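Local coordinates for protein deferrochelatase (Vibrio cholerae, PDB 5DE0) that binds heme b and probably acts as a dye-decolorizing (DyP-type) peroxidase, oxidising substrates with the help of the heme iron, at residues Lys6-Ile11 and Pro292-Leu297; Leu12-Pro17 and Glu155-Val160; Val58-Ser63 and Val96-His101; Ser68-Ala73 and Gln298-Lys303; Glu77-Pro82 and Gly286-Ala291. All coordinates share one frame; numbering follows the deposited sequence.

Interaction 1: Lys6-Ile11 and Pro292-Leu297; sequences KSQTAI and PSQVML
Gln8 and Gln294 reach across this contact in opposite directions, each carrying its amide nitrogen to a backbone carbonyl of the other segment. The Gln294 chain runs extended beyond CG, and its NE2 donates to Ser7 O at 2.8 Å in a nearly straight bond (172° at the hydrogen) with the acceptor in the amide plane. Gln8, extended likewise, crosses Pro292 obliquely; its NE2 bonds to Pro292 O at 2.9 Å, with that oxygen tilted 17° from the amide plane, while the Pro292 ring lies beside the nitrogen through CD. The other end of the Gln8 amide, OE1, lies 3.4 Å from Leu297 CD2 and takes its hydrogen bond from Val60 N of strand 57-62. A backbone bond from Gln294 N to Lys6 O (3.1 Å) joins the chain's first modelled residue to the opening turn of helix 294-299. Ser293 is the N-cap of that helix, its OG receiving a weak bond from Met296 N. A water accepts from Gln8 N. Both ends of the buried Gln8 amide are thus satisfied, which fixes its rotation and ties the N-terminal segment to both the helix start and the neighbouring strand.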
# COMPACT_ATOMS: atom_id res chain seq x y z
N LYS B 6 -32.35 0.02 -1.12
CA LYS B 6 -31.06 -0.31 -1.71
C LYS B 6 -29.89 0.24 -0.91
O LYS B 6 -29.74 1.45 -0.76
CB LYS B 6 -30.98 0.22 -3.15
CG LYS B 6 -31.64 -0.67 -4.18
CD LYS B 6 -31.35 -0.16 -5.58
CE LYS B 6 -31.85 -1.14 -6.63
NZ LYS B 6 -31.24 -2.48 -6.46
N SER B 7 -29.06 -0.66 -0.40
CA SER B 7 -27.85 -0.28 0.31
C SER B 7 -26.76 0.15 -0.67
O SER B 7 -26.85 -0.12 -1.87
CB SER B 7 -27.35 -1.45 1.17
OG SER B 7 -27.14 -2.60 0.37
N GLN B 8 -25.73 0.81 -0.15
CA GLN B 8 -24.59 1.18 -0.97
C GLN B 8 -23.78 -0.07 -1.31
O GLN B 8 -23.67 -0.99 -0.50
CB GLN B 8 -23.73 2.24 -0.27
CG GLN B 8 -24.49 3.54 0.00
CD GLN B 8 -23.62 4.65 0.55
OE1 GLN B 8 -22.68 5.10 -0.11
NE2 GLN B 8 -23.93 5.12 1.76
N THR B 9 -23.21 -0.09 -2.51
CA THR B 9 -22.68 -1.31 -3.12
C THR B 9 -21.56 -2.02 -2.36
O THR B 9 -21.27 -3.18 -2.64
CB THR B 9 -22.15 -1.01 -4.53
OG1 THR B 9 -21.10 -0.04 -4.46
CG2 THR B 9 -23.26 -0.49 -5.43
N ALA B 10 -20.94 -1.35 -1.40
CA ALA B 10 -19.78 -1.93 -0.72
C ALA B 10 -20.17 -2.87 0.42
O ALA B 10 -19.39 -3.75 0.79
CB ALA B 10 -18.87 -0.82 -0.19
N ILE B 11 -21.37 -2.69 0.97
CA ILE B 11 -21.76 -3.35 2.21
C ILE B 11 -22.08 -4.84 2.07
O ILE B 11 -21.43 -5.68 2.70
CB ILE B 11 -22.98 -2.64 2.83
CG1 ILE B 11 -22.69 -1.15 3.00
CG2 ILE B 11 -23.34 -3.27 4.16
CD1 ILE B 11 -23.84 -0.37 3.59
N PRO B 292 -25.98 5.63 4.87
CA PRO B 292 -27.38 5.65 4.44
C PRO B 292 -27.58 4.84 3.16
O PRO B 292 -26.60 4.43 2.53
CB PRO B 292 -27.66 7.13 4.19
CG PRO B 292 -26.33 7.69 3.81
CD PRO B 292 -25.31 6.91 4.60
N SER B 293 -28.84 4.60 2.79
CA SER B 293 -29.16 3.99 1.51
C SER B 293 -28.69 4.89 0.37
O SER B 293 -28.33 6.05 0.60
CB SER B 293 -30.66 3.73 1.40
OG SER B 293 -31.39 4.92 1.64
N GLN B 294 -28.68 4.36 -0.84
CA GLN B 294 -28.24 5.13 -2.00
C GLN B 294 -29.14 6.35 -2.21
O GLN B 294 -28.67 7.43 -2.57
CB GLN B 294 -28.23 4.27 -3.26
CG GLN B 294 -27.45 2.98 -3.13
CD GLN B 294 -27.27 2.27 -4.46
OE1 GLN B 294 -27.35 2.89 -5.51
NE2 GLN B 294 -27.04 0.97 -4.41
N VAL B 295 -30.44 6.16 -1.98
CA VAL B 295 -31.42 7.22 -2.16
C VAL B 295 -31.21 8.36 -1.17
O VAL B 295 -31.13 9.52 -1.56
CB VAL B 295 -32.86 6.69 -2.03
CG1 VAL B 295 -33.86 7.83 -2.10
CG2 VAL B 295 -33.15 5.66 -3.12
N MET B 296 -31.13 8.02 0.11
CA MET B 296 -30.95 9.02 1.15
C MET B 296 -29.65 9.80 0.95
O MET B 296 -29.60 11.01 1.16
CB MET B 296 -30.97 8.38 2.54
CG MET B 296 -30.63 9.35 3.67
SD MET B 296 -30.89 8.68 5.32
CE MET B 296 -32.67 8.53 5.34
N LEU B 297 -28.60 9.09 0.54
CA LEU B 297 -27.31 9.71 0.27
C LEU B 297 -27.43 10.83 -0.76
O LEU B 297 -26.81 11.88 -0.63
CB LEU B 297 -26.30 8.66 -0.21
CG LEU B 297 -24.92 9.18 -0.61
CD1 LEU B 297 -24.25 9.89 0.56
CD2 LEU B 297 -24.04 8.05 -1.13
O HOH W 1 -26.55 1.90 2.62

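Interaction 2: Leu12-Pro17 and Glu155-Val160; sequences LPEAGP and EKRAEV
Leu12 meets the helix 155-161 in two ways, through its side chain and through its carbonyl. Its methyls lean on the helix at Ala158, CD2 standing 4.2 Å from Ala158 CB and CD1 packing near Ala158 CA. Leu12 O accepts a hydrogen bond from Arg157 NH1 at 2.9 Å; the bond is bent, 132° at the hydrogen, and the donor sits well above the carbonyl plane. At Pro13 the backbone carbonyl passes the same nitrogen, with Pro13 O 3.3 Å from Arg157 NH1. Glu14 follows with the charged partner. Its chain folds at the second torsion (chi2 -79°), which brings the carboxylate back over one face of the guanidinium, and a salt bridge forms between Glu14 OE1 and Arg157 NH2 at 3.1 Å. The two planes are 57° apart, unlike a flat, two-pronged pairing. Arg157 reaches this place with its chain extended from CG to NE, and NE makes a weak hydrogen bond to Pro152 O. Beyond Glu14 the segment leaves the helix: Ala15 touches His234, and Pro17 shares a backbone hydrogen bond with Arg135. The arginine, which also packs on Val232 and His234 and whose side chain is about 10 Å from the bound heme, thus links the loop before strand 18-26 to a helix of the C-terminal half, an interface between the two ferredoxin-like halves of the DyP-type peroxidase fold.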
# COMPACT_ATOMS: atom_id res chain seq x y z
N LEU B 12 -23.07 -5.16 1.25
CA LEU B 12 -23.56 -6.53 1.13
C LEU B 12 -22.60 -7.55 0.50
O LEU B 12 -22.47 -8.66 1.01
CB LEU B 12 -24.89 -6.54 0.35
CG LEU B 12 -26.16 -6.63 1.19
CD1 LEU B 12 -26.14 -5.62 2.32
CD2 LEU B 12 -27.39 -6.45 0.33
N PRO B 13 -21.93 -7.20 -0.62
CA PRO B 13 -21.05 -8.21 -1.22
C PRO B 13 -19.87 -8.59 -0.33
O PRO B 13 -19.51 -7.84 0.58
CB PRO B 13 -20.55 -7.54 -2.50
CG PRO B 13 -21.48 -6.41 -2.75
CD PRO B 13 -21.94 -5.95 -1.41
N GLU B 14 -19.28 -9.75 -0.60
CA GLU B 14 -18.06 -10.17 0.08
C GLU B 14 -16.93 -9.21 -0.28
O GLU B 14 -16.86 -8.73 -1.41
CB GLU B 14 -17.69 -11.60 -0.30
CG GLU B 14 -18.69 -12.65 0.17
CD GLU B 14 -18.53 -12.99 1.64
OE1 GLU B 14 -17.48 -12.65 2.22
OE2 GLU B 14 -19.46 -13.59 2.21
N ALA B 15 -16.05 -8.95 0.68
CA ALA B 15 -14.94 -8.03 0.47
C ALA B 15 -14.03 -8.50 -0.66
O ALA B 15 -13.75 -9.69 -0.79
CB ALA B 15 -14.14 -7.86 1.75
N GLY B 16 -13.58 -7.56 -1.49
CA GLY B 16 -12.65 -7.86 -2.55
C GLY B 16 -11.24 -8.02 -2.02
O GLY B 16 -10.99 -7.74 -0.85
N PRO B 17 -10.31 -8.48 -2.87
CA PRO B 17 -8.90 -8.69 -2.52
C PRO B 17 -8.21 -7.43 -2.01
O PRO B 17 -7.19 -7.53 -1.32
CB PRO B 17 -8.28 -9.15 -3.84
CG PRO B 17 -9.41 -9.72 -4.62
CD PRO B 17 -10.60 -8.90 -4.25
N GLU B 155 -27.77 -14.43 2.11
CA GLU B 155 -28.96 -13.65 2.43
C GLU B 155 -28.97 -13.03 3.83
O GLU B 155 -29.55 -11.96 4.03
CB GLU B 155 -30.22 -14.52 2.27
CG GLU B 155 -30.31 -15.70 3.24
CD GLU B 155 -29.47 -16.89 2.80
OE1 GLU B 155 -29.83 -17.53 1.79
OE2 GLU B 155 -28.45 -17.17 3.46
N LYS B 156 -28.33 -13.68 4.80
CA LYS B 156 -28.38 -13.19 6.17
C LYS B 156 -27.48 -11.96 6.37
O LYS B 156 -27.60 -11.26 7.37
CB LYS B 156 -28.00 -14.29 7.16
CG LYS B 156 -26.73 -15.06 6.84
CD LYS B 156 -26.68 -16.37 7.61
CE LYS B 156 -25.50 -17.24 7.20
NZ LYS B 156 -24.21 -16.73 7.73
N ARG B 157 -26.61 -11.71 5.40
CA ARG B 157 -25.81 -10.48 5.40
C ARG B 157 -26.71 -9.25 5.34
O ARG B 157 -26.46 -8.26 6.02
CB ARG B 157 -24.84 -10.48 4.23
CG ARG B 157 -23.54 -11.21 4.51
CD ARG B 157 -22.66 -11.31 3.28
NE ARG B 157 -21.27 -11.48 3.67
CZ ARG B 157 -20.36 -10.52 3.65
NH1 ARG B 157 -20.69 -9.30 3.25
NH2 ARG B 157 -19.11 -10.77 4.03
N ALA B 158 -27.76 -9.33 4.52
CA ALA B 158 -28.68 -8.22 4.34
C ALA B 158 -29.47 -7.91 5.60
O ALA B 158 -29.69 -6.74 5.93
CB ALA B 158 -29.64 -8.53 3.19
N GLU B 159 -29.89 -8.94 6.32
CA GLU B 159 -30.72 -8.75 7.51
C GLU B 159 -29.89 -8.50 8.76
O GLU B 159 -30.43 -8.14 9.81
CB GLU B 159 -31.65 -9.94 7.71
CG GLU B 159 -30.95 -11.28 7.87
CD GLU B 159 -31.91 -12.45 7.86
OE1 GLU B 159 -32.33 -12.86 6.76
OE2 GLU B 159 -32.24 -12.96 8.95
N VAL B 160 -28.58 -8.70 8.66
CA VAL B 160 -27.68 -8.40 9.77
C VAL B 160 -27.13 -6.98 9.64
O VAL B 160 -27.03 -6.24 10.62
CB VAL B 160 -26.51 -9.41 9.85
CG1 VAL B 160 -25.36 -8.87 10.69
CG2 VAL B 160 -26.99 -10.74 10.41

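Interaction 3: Val58-Ser63 and Val96-His101; sequences VSVAFS and VDVLIH
His101 and Ser59 form one end of this antiparallel pairing, a hydrogen-bonded pair in which Ser59 N donates to His101 O at 2.7 Å and His101 N returns a bond to Ser59 O at 3.0 Å. The imidazole, with CG anti to the backbone N (chi1 170°), is carried away from strand 57-62; its ND1 bonds to Tyr252 OH, and its ring meets those of Tyr21 and His234. Two residues along, Ala61 forms the next hydrogen-bonded pair with Leu99, and its CB packs on Leu99 CB at 4.2 Å on the sheet face shared with Ser59 and His101. These strands belong to the four-stranded antiparallel sheet of the N-terminal ferredoxin-like half, where 98-104 is flanked by 18-26 and 57-62 is outermost, meeting strand 281-291 of the other half through a Phe62-Phe290 backbone bond. The other face carries Val60, Phe62, Val98 and Ile100: Phe62 and Val98 lie side by side, with Phe62 CD2 3.7 Å from Val98 CG2, beneath helix 30-38. At the far end Ser63 N bonds to Asp97 O, and Ser63 OG donates to Val96 O at 2.9 Å, in the carbonyl plane and on a lone pair. Asp97 and Val98 form a classic beta bulge against Leu24, and the Asp97 carboxylate makes a salt bridge with Lys25.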
# COMPACT_ATOMS: atom_id res chain seq x y z
N VAL B 58 -18.45 1.07 -3.40
CA VAL B 58 -18.25 2.22 -2.54
C VAL B 58 -19.38 2.36 -1.51
O VAL B 58 -20.53 2.00 -1.78
CB VAL B 58 -18.14 3.53 -3.37
CG1 VAL B 58 -19.45 3.85 -4.06
CG2 VAL B 58 -17.68 4.69 -2.50
N SER B 59 -19.03 2.85 -0.33
CA SER B 59 -20.02 3.19 0.68
C SER B 59 -19.58 4.43 1.46
O SER B 59 -18.52 4.43 2.08
CB SER B 59 -20.25 2.03 1.64
OG SER B 59 -21.20 2.37 2.63
N VAL B 60 -20.39 5.48 1.39
CA VAL B 60 -20.09 6.73 2.07
C VAL B 60 -20.90 6.86 3.36
O VAL B 60 -22.13 6.72 3.34
CB VAL B 60 -20.38 7.95 1.17
CG1 VAL B 60 -20.01 9.24 1.89
CG2 VAL B 60 -19.61 7.83 -0.14
N ALA B 61 -20.22 7.12 4.46
CA ALA B 61 -20.87 7.19 5.77
C ALA B 61 -20.48 8.45 6.54
O ALA B 61 -19.38 8.98 6.36
CB ALA B 61 -20.54 5.95 6.58
N PHE B 62 -21.38 8.91 7.40
CA PHE B 62 -21.16 10.14 8.14
C PHE B 62 -21.25 9.92 9.65
O PHE B 62 -22.06 9.10 10.10
CB PHE B 62 -22.17 11.21 7.71
CG PHE B 62 -22.21 11.45 6.24
CD1 PHE B 62 -23.11 10.78 5.43
CD2 PHE B 62 -21.33 12.35 5.65
CE1 PHE B 62 -23.15 11.01 4.06
CE2 PHE B 62 -21.36 12.58 4.28
CZ PHE B 62 -22.27 11.91 3.49
N SER B 63 -20.44 10.64 10.41
CA SER B 63 -20.44 10.51 11.86
C SER B 63 -21.61 11.25 12.50
O SER B 63 -22.32 12.00 11.83
CB SER B 63 -19.12 11.03 12.44
OG SER B 63 -19.01 12.44 12.28
N VAL B 96 -13.55 12.64 13.38
CA VAL B 96 -13.74 12.38 11.96
C VAL B 96 -15.20 12.62 11.56
O VAL B 96 -16.12 12.30 12.31
CB VAL B 96 -13.32 10.93 11.61
CG1 VAL B 96 -13.97 9.94 12.55
CG2 VAL B 96 -13.64 10.60 10.15
N ASP B 97 -15.40 13.19 10.37
CA ASP B 97 -16.74 13.49 9.88
C ASP B 97 -17.25 12.46 8.87
O ASP B 97 -18.44 12.14 8.86
CB ASP B 97 -16.77 14.88 9.23
CG ASP B 97 -16.51 15.99 10.22
OD1 ASP B 97 -16.82 15.82 11.41
OD2 ASP B 97 -15.99 17.05 9.79
N VAL B 98 -16.36 11.97 8.02
CA VAL B 98 -16.77 11.15 6.88
C VAL B 98 -15.91 9.90 6.70
O VAL B 98 -14.69 9.94 6.84
CB VAL B 98 -16.73 11.97 5.56
CG1 VAL B 98 -17.06 11.10 4.36
CG2 VAL B 98 -17.68 13.16 5.64
N LEU B 99 -16.57 8.78 6.40
CA LEU B 99 -15.88 7.56 6.02
C LEU B 99 -16.14 7.23 4.55
O LEU B 99 -17.28 7.24 4.09
CB LEU B 99 -16.34 6.38 6.90
CG LEU B 99 -16.00 4.97 6.42
CD1 LEU B 99 -14.50 4.76 6.30
CD2 LEU B 99 -16.62 3.92 7.34
N ILE B 100 -15.07 6.96 3.81
CA ILE B 100 -15.18 6.48 2.44
C ILE B 100 -14.64 5.06 2.36
O ILE B 100 -13.44 4.84 2.52
CB ILE B 100 -14.40 7.38 1.45
CG1 ILE B 100 -14.95 8.81 1.48
CG2 ILE B 100 -14.48 6.81 0.04
CD1 ILE B 100 -14.25 9.75 0.53
N HIS B 101 -15.53 4.10 2.11
CA HIS B 101 -15.14 2.69 2.07
C HIS B 101 -15.33 2.10 0.68
O HIS B 101 -16.43 2.09 0.13
CB HIS B 101 -15.95 1.89 3.10
CG HIS B 101 -15.80 0.41 2.97
ND1 HIS B 101 -16.85 -0.46 3.15
CD2 HIS B 101 -14.72 -0.36 2.69
CE1 HIS B 101 -16.43 -1.70 2.98
NE2 HIS B 101 -15.13 -1.66 2.70

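Interaction 4: Ser68-Ala73 and Gln298-Lys303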
# COMPACT_ATOMS: atom_id res chain seq x y z
N SER B 68 -25.29 16.40 12.15
CA SER B 68 -26.02 17.56 12.61
C SER B 68 -26.18 18.59 11.50
O SER B 68 -27.18 19.31 11.45
CB SER B 68 -25.31 18.18 13.81
OG SER B 68 -25.32 17.29 14.90
N HIS B 69 -25.18 18.66 10.62
CA HIS B 69 -25.20 19.58 9.50
C HIS B 69 -26.30 19.25 8.49
O HIS B 69 -26.70 20.10 7.70
CB HIS B 69 -23.84 19.57 8.79
CG HIS B 69 -22.72 20.15 9.61
ND1 HIS B 69 -22.26 19.57 10.77
CD2 HIS B 69 -21.97 21.26 9.42
CE1 HIS B 69 -21.27 20.30 11.26
NE2 HIS B 69 -21.08 21.33 10.46
N PHE B 70 -26.80 18.02 8.53
CA PHE B 70 -27.83 17.57 7.60
C PHE B 70 -29.22 18.05 7.99
O PHE B 70 -29.50 18.27 9.16
CB PHE B 70 -27.83 16.04 7.50
CG PHE B 70 -26.64 15.48 6.77
CD1 PHE B 70 -26.11 16.15 5.67
CD2 PHE B 70 -26.06 14.30 7.18
CE1 PHE B 70 -25.00 15.63 5.00
CE2 PHE B 70 -24.96 13.78 6.52
CZ PHE B 70 -24.43 14.45 5.43
N GLU B 71 -30.09 18.21 7.00
CA GLU B 71 -31.49 18.52 7.25
C GLU B 71 -32.22 17.27 7.72
O GLU B 71 -33.06 17.32 8.61
CB GLU B 71 -32.17 19.09 6.00
CG GLU B 71 -31.68 20.47 5.59
CD GLU B 71 -32.42 21.02 4.38
OE1 GLU B 71 -33.18 20.25 3.76
OE2 GLU B 71 -32.23 22.21 4.05
N MET B 72 -31.90 16.15 7.08
CA MET B 72 -32.42 14.85 7.47
C MET B 72 -32.07 14.53 8.92
O MET B 72 -30.94 14.74 9.36
CB MET B 72 -31.89 13.75 6.54
CG MET B 72 -32.04 12.33 7.08
SD MET B 72 -33.74 11.86 7.44
CE MET B 72 -34.51 12.07 5.84
N ALA B 73 -33.06 14.05 9.67
CA ALA B 73 -32.86 13.65 11.06
C ALA B 73 -31.82 12.54 11.16
O ALA B 73 -31.68 11.72 10.25
CB ALA B 73 -34.17 13.19 11.68
N GLN B 298 -28.24 10.59 -1.79
CA GLN B 298 -28.43 11.58 -2.85
C GLN B 298 -29.44 12.66 -2.44
O GLN B 298 -29.56 13.68 -3.11
CB GLN B 298 -28.90 10.89 -4.14
CG GLN B 298 -27.91 9.87 -4.68
CD GLN B 298 -26.56 10.48 -5.02
OE1 GLN B 298 -26.49 11.55 -5.63
NE2 GLN B 298 -25.49 9.80 -4.63
N GLU B 299 -30.14 12.43 -1.34
CA GLU B 299 -31.16 13.37 -0.87
C GLU B 299 -30.69 14.18 0.33
O GLU B 299 -31.41 15.06 0.81
CB GLU B 299 -32.45 12.62 -0.51
CG GLU B 299 -33.17 12.00 -1.70
CD GLU B 299 -33.68 13.03 -2.68
OE1 GLU B 299 -33.88 14.20 -2.28
OE2 GLU B 299 -33.90 12.68 -3.86
N LEU B 300 -29.49 13.89 0.82
CA LEU B 300 -28.95 14.62 1.97
C LEU B 300 -28.65 16.06 1.60
O LEU B 300 -28.07 16.34 0.55
CB LEU B 300 -27.68 13.94 2.49
CG LEU B 300 -27.87 12.64 3.28
CD1 LEU B 300 -26.52 12.01 3.61
CD2 LEU B 300 -28.67 12.89 4.54
N THR B 301 -29.05 16.99 2.46
CA THR B 301 -28.79 18.41 2.23
C THR B 301 -28.40 19.11 3.52
O THR B 301 -28.87 18.75 4.60
CB THR B 301 -30.02 19.12 1.61
OG1 THR B 301 -31.20 18.72 2.31
CG2 THR B 301 -30.16 18.78 0.13
N LEU B 302 -27.53 20.12 3.40
CA LEU B 302 -27.09 20.88 4.56
C LEU B 302 -28.17 21.87 5.01
O LEU B 302 -29.07 22.22 4.24
CB LEU B 302 -25.79 21.62 4.25
CG LEU B 302 -24.58 20.74 3.95
CD1 LEU B 302 -23.40 21.59 3.53
CD2 LEU B 302 -24.22 19.88 5.15
N LYS B 303 -28.07 22.32 6.26
CA LYS B 303 -29.07 23.22 6.82
C LYS B 303 -28.55 24.65 6.85
O LYS B 303 -29.29 25.59 6.52
CB LYS B 303 -29.46 22.76 8.23
CG LYS B 303 -28.36 22.93 9.26
CD LYS B 303 -28.57 21.99 10.45
CE LYS B 303 -29.95 22.14 11.06
NZ LYS B 303 -30.16 21.18 12.19
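Leu300 places its branched end over one face of the Phe70 ring, with CD1 4.0 Å from the ring centroid and 25° off the normal, a CH-pi contact. The leucine holds CG beside its backbone N and continues extended at chi2 (174°), so that CD1 lies against the CE2 and CZ side of the ring while CD2 turns to Met72 CB, 3.9 Å away. The carbonyl oxygen Thr301 O comes to the edge of the same ring, near its plane. Leu302 has much the same torsions, yet its first bond leads away from segment 68-73, although CB still touches His69 O, and its end comes back, CD2 reaching His69 CB at 3.7 Å. Between the leucines, Thr301 directs OG1 to the carboxylate of Glu71: with OG1 set between the backbone N and the carbonyl carbon (chi1 45°), it donates a weak hydrogen bond to Glu71 OE1 at 2.9 Å. The Glu71 chain is extended beyond CG and lies along the backbone from Thr301 to Lys303. Lys303, bent at chi3, lays CD against Ser68 O at 3.2 Å. Two backbone bonds, Glu71 N to Thr301 O (2.7 Å) and Lys303 N to His69 O (3.0 Å), frame the pair Phe70 and Leu302. This is an isolated beta bridge between two irregular segments, through which the C-terminal tail packs on the loop after helix 64-67; Phe70 also meets Phe62, Phe66 and Trp67 edge-to-face, in an aromatic cluster beside helix 30-38.

Interaction 5: Glu77-Pro82 and Gly286-Ala291; sequences ELIDFP and GAYFFA
Strand 281-291, outermost of the four-stranded antiparallel sheet of the C-terminal ferredoxin-like half, is lined here by the irregular loop 77-82, which runs nearly antiparallel to it. Phe81 and Tyr288 form the centre of the contact as a T-shaped pair: the edge of Phe81 points to the face of Tyr288, with centroids 4.8 Å apart and planes at 59°, and Phe81 CD2 stands over the middle of the tyrosine ring. A face of the phenylalanine lies on the strand backbone, where Gly286 CA makes a CH-pi contact at 4.0 Å from the Phe81 centroid and the Gly286-Ala287 peptide continues across the ring. Phe81 reaches this position with CG anti to the backbone N (chi1 -171°). The Tyr288 ring is flanked further: Pro82 CD approaches its CE2 at 3.7 Å, Ile79 CG1 its CD2 at 4.0 Å, and the carbonyls Ile79 O and Asp80 O lie near its plane at the edge. Leu78 adds CD2 against Phe290 CB at 4.1 Å. Two waters stand in for direct backbone bonds: one donates to both Ile79 O and Tyr288 O, the other accepts from Phe81 N and from Tyr288 N, the latter at 2.8 Å. Helix 257-266 packs on both rings through Leu263 and on Tyr288 through Phe259, strand 172-181 touches them through Gln177 and Met175, Leu78 rests on Lys64 and Trp67 of helix 64-67, and a Phe290-Phe62 backbone bond reaches strand 57-62.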
# COMPACT_ATOMS: atom_id res chain seq x y z
N GLU B 77 -29.83 5.50 16.75
CA GLU B 77 -28.76 4.92 17.56
C GLU B 77 -27.38 5.52 17.27
O GLU B 77 -26.40 5.15 17.92
CB GLU B 77 -28.71 3.40 17.33
CG GLU B 77 -30.05 2.70 17.48
CD GLU B 77 -29.92 1.20 17.34
OE1 GLU B 77 -28.95 0.63 17.88
OE2 GLU B 77 -30.79 0.59 16.69
N LEU B 78 -27.31 6.43 16.31
CA LEU B 78 -26.03 7.03 15.94
C LEU B 78 -25.49 7.93 17.05
O LEU B 78 -26.13 8.92 17.43
CB LEU B 78 -26.17 7.83 14.63
CG LEU B 78 -24.89 8.50 14.11
CD1 LEU B 78 -23.79 7.47 13.89
CD2 LEU B 78 -25.17 9.25 12.82
N ILE B 79 -24.32 7.58 17.57
CA ILE B 79 -23.67 8.35 18.62
C ILE B 79 -22.18 8.53 18.33
O ILE B 79 -21.65 7.90 17.41
CB ILE B 79 -23.81 7.68 20.01
CG1 ILE B 79 -23.05 6.35 20.03
CG2 ILE B 79 -25.28 7.47 20.36
CD1 ILE B 79 -23.04 5.67 21.39
N ASP B 80 -21.52 9.38 19.11
CA ASP B 80 -20.07 9.50 19.03
C ASP B 80 -19.42 8.23 19.57
O ASP B 80 -19.94 7.61 20.49
CB ASP B 80 -19.58 10.71 19.83
CG ASP B 80 -19.87 12.02 19.12
OD1 ASP B 80 -20.58 12.01 18.10
OD2 ASP B 80 -19.38 13.07 19.60
N PHE B 81 -18.30 7.85 18.97
CA PHE B 81 -17.55 6.68 19.43
C PHE B 81 -16.92 6.97 20.79
O PHE B 81 -16.01 7.79 20.89
CB PHE B 81 -16.48 6.31 18.41
CG PHE B 81 -15.79 5.00 18.68
CD1 PHE B 81 -14.67 4.94 19.49
CD2 PHE B 81 -16.26 3.83 18.09
CE1 PHE B 81 -14.04 3.74 19.73
CE2 PHE B 81 -15.63 2.62 18.33
CZ PHE B 81 -14.52 2.58 19.15
N PRO B 82 -17.41 6.30 21.84
CA PRO B 82 -16.88 6.56 23.19
C PRO B 82 -15.53 5.89 23.41
O PRO B 82 -15.30 4.81 22.87
CB PRO B 82 -17.95 5.95 24.10
CG PRO B 82 -18.50 4.82 23.30
CD PRO B 82 -18.45 5.26 21.85
N GLY B 286 -10.74 5.03 16.10
CA GLY B 286 -12.03 4.51 16.49
C GLY B 286 -13.14 5.49 16.16
O GLY B 286 -13.06 6.66 16.54
N ALA B 287 -14.17 5.03 15.46
CA ALA B 287 -15.25 5.91 15.04
C ALA B 287 -16.53 5.16 14.69
O ALA B 287 -16.50 4.04 14.19
CB ALA B 287 -14.80 6.74 13.85
N TYR B 288 -17.66 5.80 14.97
CA TYR B 288 -18.97 5.30 14.56
C TYR B 288 -19.49 6.12 13.38
O TYR B 288 -19.27 7.32 13.30
CB TYR B 288 -19.97 5.36 15.72
CG TYR B 288 -19.83 4.24 16.73
CD1 TYR B 288 -19.49 2.95 16.34
CD2 TYR B 288 -20.06 4.48 18.08
CE1 TYR B 288 -19.37 1.93 17.27
CE2 TYR B 288 -19.94 3.47 19.02
CZ TYR B 288 -19.60 2.20 18.61
OH TYR B 288 -19.48 1.19 19.54
N PHE B 289 -20.19 5.45 12.47
CA PHE B 289 -20.81 6.12 11.34
C PHE B 289 -22.19 5.53 11.05
O PHE B 289 -22.58 4.53 11.64
CB PHE B 289 -19.95 5.98 10.08
CG PHE B 289 -18.56 6.54 10.22
CD1 PHE B 289 -17.51 5.72 10.62
CD2 PHE B 289 -18.30 7.87 9.94
CE1 PHE B 289 -16.23 6.22 10.74
CE2 PHE B 289 -17.02 8.38 10.06
CZ PHE B 289 -15.99 7.55 10.46
N PHE B 290 -22.91 6.18 10.15
CA PHE B 290 -24.08 5.56 9.55
C PHE B 290 -24.01 5.71 8.03
O PHE B 290 -23.96 6.83 7.51
CB PHE B 290 -25.38 6.17 10.08
CG PHE B 290 -26.62 5.50 9.56
CD1 PHE B 290 -27.27 5.99 8.44
CD2 PHE B 290 -27.13 4.39 10.20
CE1 PHE B 290 -28.42 5.37 7.97
CE2 PHE B 290 -28.27 3.77 9.74
CZ PHE B 290 -28.92 4.26 8.62
N ALA B 291 -24.00 4.59 7.33
CA ALA B 291 -24.02 4.60 5.88
C ALA B 291 -25.46 4.52 5.40
O ALA B 291 -26.08 3.46 5.49
CB ALA B 291 -23.19 3.46 5.32
O HOH W 2 -20.12 9.05 15.18
O HOH W 3 -17.74 8.40 16.03

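In the fold
From the N terminus, residues 6-11 pair with 292-297 in interaction 1, closing a loop of 280 intervening residues that holds interactions 2, 3 and 5. The next residues, 12-17, join helix 155-161 in interaction 2, within whose loop the antiparallel strand pairing of interaction 3 is nested. Interactions 4 and 5 then carry the loop after helix 64-67 to the C-terminal tail and to strand 281-291; 5 nests inside 4, and both cross 2 and 3, while 4 also crosses 1. Interactions 1, 2 and 5 join the N- and C-terminal family regions. Interaction 3 links to interaction 5 through Phe62 and Phe290, and to interaction 4 through Phe62 and Phe70.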